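Local coordinates for transglutaminase-like domain-containing protein (Streptococcus suis, PDB 4XZ7), which acts as a transglutaminase and virulence factor with antiphagocytic properties, at residues B[274-286]-B[296-308]. Numbering follows the deposited sequence.
Sequences AFNMLGLPAYVVV and ATARVYYDKKWHT
An antiparallel beta hairpin in the transglutaminase-like domain pairs strand 282-286 with strand 296-302, Tyr283 facing Arg299 and Val285 facing Thr297 as hydrogen-bonded pairs. The bond from Val285 N to Thr297 O (2.9 Å, 172°) is the straightest of the five across the pairing, which Tyr301 N extends to Pro281 O (2.7 Å) just ahead of the strand. On one face, Val300 meets the end of helix 264-277 and the loop that follows it: its CG2 approaches Phe275 CD2 at 3.4 Å, while CG1, anti to the backbone N (chi1 -156°), packs against Leu280 CB. On the other, Tyr283 lies alongside Arg299, its CE2 3.5 Å from Arg299 CB, and turns its ring edge to the face of Trp306 in an offset edge-to-face pair, planes at 79°. Trp306 CH2 also touches Pro281 CB (3.7 Å). Arg299 bends at chi2 and chi3 and grips Thr308 OG1 side-on with NE and NH1, while NH2 forms a salt bridge with Glu362, whose other carboxylate oxygen is hydrogen-bonded to Tyr283 OH. Within the five-stranded sheet, strand 354-357 adjoins strand 282-288 and strand 305-309 adjoins strand 294-302; helix 213-227 packs against Phe275, and Gln136 of the second subunit against Tyr283.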
# COMPACT_ATOMS: atom_id res chain seq x y z
N ALA B 274 8.78 -26.95 7.39
CA ALA B 274 9.55 -27.68 8.40
C ALA B 274 9.44 -29.22 8.29
O ALA B 274 10.43 -29.93 8.46
CB ALA B 274 9.12 -27.25 9.77
N PHE B 275 8.25 -29.72 8.01
CA PHE B 275 8.03 -31.16 7.92
C PHE B 275 8.69 -31.76 6.69
O PHE B 275 9.17 -32.89 6.72
CB PHE B 275 6.53 -31.47 7.90
CG PHE B 275 5.83 -31.18 9.20
CD1 PHE B 275 6.53 -31.21 10.40
CD2 PHE B 275 4.48 -30.86 9.23
CE1 PHE B 275 5.89 -30.95 11.61
CE2 PHE B 275 3.83 -30.59 10.44
CZ PHE B 275 4.54 -30.63 11.62
N ASN B 276 8.71 -31.00 5.60
CA ASN B 276 9.38 -31.46 4.39
C ASN B 276 10.87 -31.54 4.66
O ASN B 276 11.53 -32.49 4.25
CB ASN B 276 9.07 -30.56 3.19
CG ASN B 276 7.71 -30.85 2.58
OD1 ASN B 276 7.27 -32.00 2.54
ND2 ASN B 276 7.02 -29.80 2.13
N MET B 277 11.41 -30.54 5.37
CA MET B 277 12.81 -30.60 5.78
C MET B 277 13.09 -31.87 6.60
O MET B 277 14.14 -32.49 6.45
CB MET B 277 13.18 -29.36 6.59
CG MET B 277 13.32 -28.09 5.75
SD MET B 277 13.64 -26.62 6.74
CE MET B 277 15.16 -27.07 7.58
N LEU B 278 12.14 -32.24 7.46
CA LEU B 278 12.31 -33.37 8.37
C LEU B 278 12.04 -34.71 7.71
O LEU B 278 12.01 -35.74 8.38
CB LEU B 278 11.40 -33.19 9.59
CG LEU B 278 11.74 -32.07 10.57
CD1 LEU B 278 10.57 -31.78 11.51
CD2 LEU B 278 12.99 -32.43 11.36
N GLY B 279 11.81 -34.71 6.41
CA GLY B 279 11.52 -35.95 5.70
C GLY B 279 10.08 -36.37 5.84
O GLY B 279 9.75 -37.53 5.62
N LEU B 280 9.20 -35.44 6.20
CA LEU B 280 7.80 -35.77 6.38
C LEU B 280 6.95 -35.05 5.32
O LEU B 280 6.56 -33.90 5.53
CB LEU B 280 7.34 -35.39 7.79
CG LEU B 280 7.54 -36.33 8.98
CD1 LEU B 280 8.37 -37.55 8.63
CD2 LEU B 280 8.15 -35.55 10.16
N PRO B 281 6.69 -35.72 4.18
CA PRO B 281 5.93 -35.12 3.07
C PRO B 281 4.73 -34.32 3.54
O PRO B 281 3.85 -34.88 4.21
CB PRO B 281 5.50 -36.33 2.25
CG PRO B 281 6.67 -37.30 2.43
CD PRO B 281 7.11 -37.10 3.87
N ALA B 282 4.70 -33.02 3.21
CA ALA B 282 3.67 -32.14 3.73
C ALA B 282 3.22 -31.08 2.72
O ALA B 282 3.98 -30.67 1.84
CB ALA B 282 4.15 -31.46 5.01
N TYR B 283 1.97 -30.65 2.83
CA TYR B 283 1.51 -29.50 2.07
C TYR B 283 0.42 -28.81 2.86
O TYR B 283 -0.08 -29.35 3.86
CB TYR B 283 1.05 -29.89 0.64
CG TYR B 283 -0.24 -30.72 0.52
CD1 TYR B 283 -1.37 -30.19 -0.10
CD2 TYR B 283 -0.31 -32.03 1.00
CE1 TYR B 283 -2.54 -30.93 -0.24
CE2 TYR B 283 -1.49 -32.78 0.87
CZ TYR B 283 -2.60 -32.21 0.26
OH TYR B 283 -3.77 -32.92 0.11
N VAL B 284 0.06 -27.61 2.42
CA VAL B 284 -0.93 -26.80 3.11
C VAL B 284 -2.32 -27.00 2.52
O VAL B 284 -2.51 -26.95 1.30
CB VAL B 284 -0.56 -25.30 3.05
CG1 VAL B 284 -1.62 -24.46 3.72
CG2 VAL B 284 0.78 -25.06 3.70
N VAL B 285 -3.31 -27.21 3.37
CA VAL B 285 -4.68 -27.33 2.91
C VAL B 285 -5.62 -26.34 3.60
O VAL B 285 -5.31 -25.82 4.68
CB VAL B 285 -5.23 -28.76 3.13
CG1 VAL B 285 -4.52 -29.76 2.20
CG2 VAL B 285 -5.09 -29.16 4.59
N VAL B 286 -6.77 -26.12 2.98
CA VAL B 286 -7.79 -25.25 3.53
C VAL B 286 -9.14 -25.93 3.55
O VAL B 286 -9.41 -26.83 2.75
CB VAL B 286 -7.92 -23.93 2.74
CG1 VAL B 286 -6.62 -23.15 2.79
CG2 VAL B 286 -8.34 -24.23 1.30
N ALA B 296 -7.20 -23.37 7.95
CA ALA B 296 -6.10 -23.99 7.22
C ALA B 296 -5.27 -24.87 8.13
O ALA B 296 -5.10 -24.57 9.31
CB ALA B 296 -5.23 -22.93 6.57
N THR B 297 -4.77 -25.97 7.57
CA THR B 297 -4.00 -26.94 8.33
C THR B 297 -2.90 -27.51 7.43
O THR B 297 -2.88 -27.22 6.24
CB THR B 297 -4.88 -28.12 8.85
OG1 THR B 297 -5.47 -28.79 7.73
CG2 THR B 297 -5.98 -27.63 9.79
N ALA B 298 -1.99 -28.31 7.99
CA ALA B 298 -1.07 -29.05 7.12
C ALA B 298 -1.54 -30.49 6.97
O ALA B 298 -2.19 -31.04 7.87
CB ALA B 298 0.34 -29.03 7.66
N ARG B 299 -1.23 -31.08 5.83
CA ARG B 299 -1.31 -32.52 5.65
C ARG B 299 0.11 -33.02 5.64
O ARG B 299 0.96 -32.44 4.94
CB ARG B 299 -2.02 -32.87 4.36
CG ARG B 299 -3.51 -32.74 4.46
CD ARG B 299 -4.15 -34.03 4.03
NE ARG B 299 -4.83 -34.68 5.12
CZ ARG B 299 -5.24 -35.94 5.11
NH1 ARG B 299 -5.85 -36.42 6.18
NH2 ARG B 299 -5.04 -36.72 4.05
N VAL B 300 0.38 -34.05 6.44
CA VAL B 300 1.73 -34.57 6.64
C VAL B 300 1.72 -36.08 6.52
O VAL B 300 0.80 -36.74 7.01
CB VAL B 300 2.31 -34.22 8.03
CG1 VAL B 300 3.83 -34.23 7.99
CG2 VAL B 300 1.81 -32.87 8.49
N TYR B 301 2.73 -36.64 5.88
CA TYR B 301 2.80 -38.09 5.76
C TYR B 301 3.69 -38.69 6.83
O TYR B 301 4.86 -38.36 6.93
CB TYR B 301 3.32 -38.49 4.37
CG TYR B 301 3.33 -39.99 4.14
CD1 TYR B 301 2.16 -40.66 3.79
CD2 TYR B 301 4.49 -40.73 4.26
CE1 TYR B 301 2.15 -42.03 3.57
CE2 TYR B 301 4.50 -42.11 4.05
CZ TYR B 301 3.32 -42.75 3.70
OH TYR B 301 3.31 -44.11 3.48
N TYR B 302 3.13 -39.57 7.65
CA TYR B 302 3.96 -40.35 8.58
C TYR B 302 3.22 -41.59 9.01
O TYR B 302 1.98 -41.66 8.91
CB TYR B 302 4.38 -39.51 9.80
CG TYR B 302 3.24 -38.92 10.62
CD1 TYR B 302 2.79 -37.62 10.39
CD2 TYR B 302 2.64 -39.66 11.63
CE1 TYR B 302 1.76 -37.07 11.14
CE2 TYR B 302 1.61 -39.12 12.39
CZ TYR B 302 1.17 -37.83 12.14
OH TYR B 302 0.14 -37.31 12.89
N ASP B 303 3.99 -42.59 9.44
CA ASP B 303 3.43 -43.85 9.88
C ASP B 303 2.46 -44.40 8.84
O ASP B 303 1.29 -44.66 9.15
CB ASP B 303 2.73 -43.70 11.23
CG ASP B 303 3.70 -43.47 12.38
OD1 ASP B 303 4.91 -43.28 12.11
OD2 ASP B 303 3.26 -43.48 13.54
N LYS B 304 2.93 -44.51 7.60
CA LYS B 304 2.15 -45.11 6.52
C LYS B 304 0.86 -44.38 6.16
O LYS B 304 0.04 -44.93 5.42
CB LYS B 304 1.76 -46.56 6.88
CG LYS B 304 2.89 -47.50 7.17
CD LYS B 304 2.33 -48.91 7.35
CE LYS B 304 3.40 -49.89 7.78
NZ LYS B 304 2.87 -51.28 7.94
N LYS B 305 0.65 -43.17 6.69
CA LYS B 305 -0.60 -42.48 6.41
C LYS B 305 -0.46 -40.97 6.26
O LYS B 305 0.46 -40.36 6.80
CB LYS B 305 -1.64 -42.78 7.50
CG LYS B 305 -2.50 -44.01 7.24
CD LYS B 305 -3.55 -44.21 8.33
CE LYS B 305 -4.46 -42.98 8.49
NZ LYS B 305 -5.43 -42.81 7.36
N TRP B 306 -1.38 -40.39 5.51
CA TRP B 306 -1.50 -38.94 5.44
C TRP B 306 -2.40 -38.48 6.57
O TRP B 306 -3.48 -39.03 6.76
CB TRP B 306 -2.06 -38.50 4.08
CG TRP B 306 -1.04 -38.50 3.00
CD1 TRP B 306 -0.80 -39.48 2.09
CD2 TRP B 306 -0.11 -37.45 2.72
NE1 TRP B 306 0.24 -39.11 1.25
CE2 TRP B 306 0.67 -37.86 1.62
CE3 TRP B 306 0.14 -36.20 3.30
CZ2 TRP B 306 1.68 -37.07 1.09
CZ3 TRP B 306 1.14 -35.42 2.78
CH2 TRP B 306 1.89 -35.85 1.68
N HIS B 307 -1.94 -37.49 7.32
CA HIS B 307 -2.67 -36.97 8.47
C HIS B 307 -2.97 -35.48 8.35
O HIS B 307 -2.15 -34.72 7.80
CB HIS B 307 -1.88 -37.20 9.76
CG HIS B 307 -1.50 -38.63 9.98
ND1 HIS B 307 -2.37 -39.55 10.51
CD2 HIS B 307 -0.35 -39.29 9.73
CE1 HIS B 307 -1.76 -40.72 10.59
NE2 HIS B 307 -0.54 -40.59 10.12
N THR B 308 -4.11 -35.06 8.87
CA THR B 308 -4.37 -33.64 9.06
C THR B 308 -3.83 -33.18 10.41
O THR B 308 -4.19 -33.73 11.46
CB THR B 308 -5.87 -33.30 8.95
OG1 THR B 308 -6.43 -34.00 7.84
CG2 THR B 308 -6.06 -31.81 8.76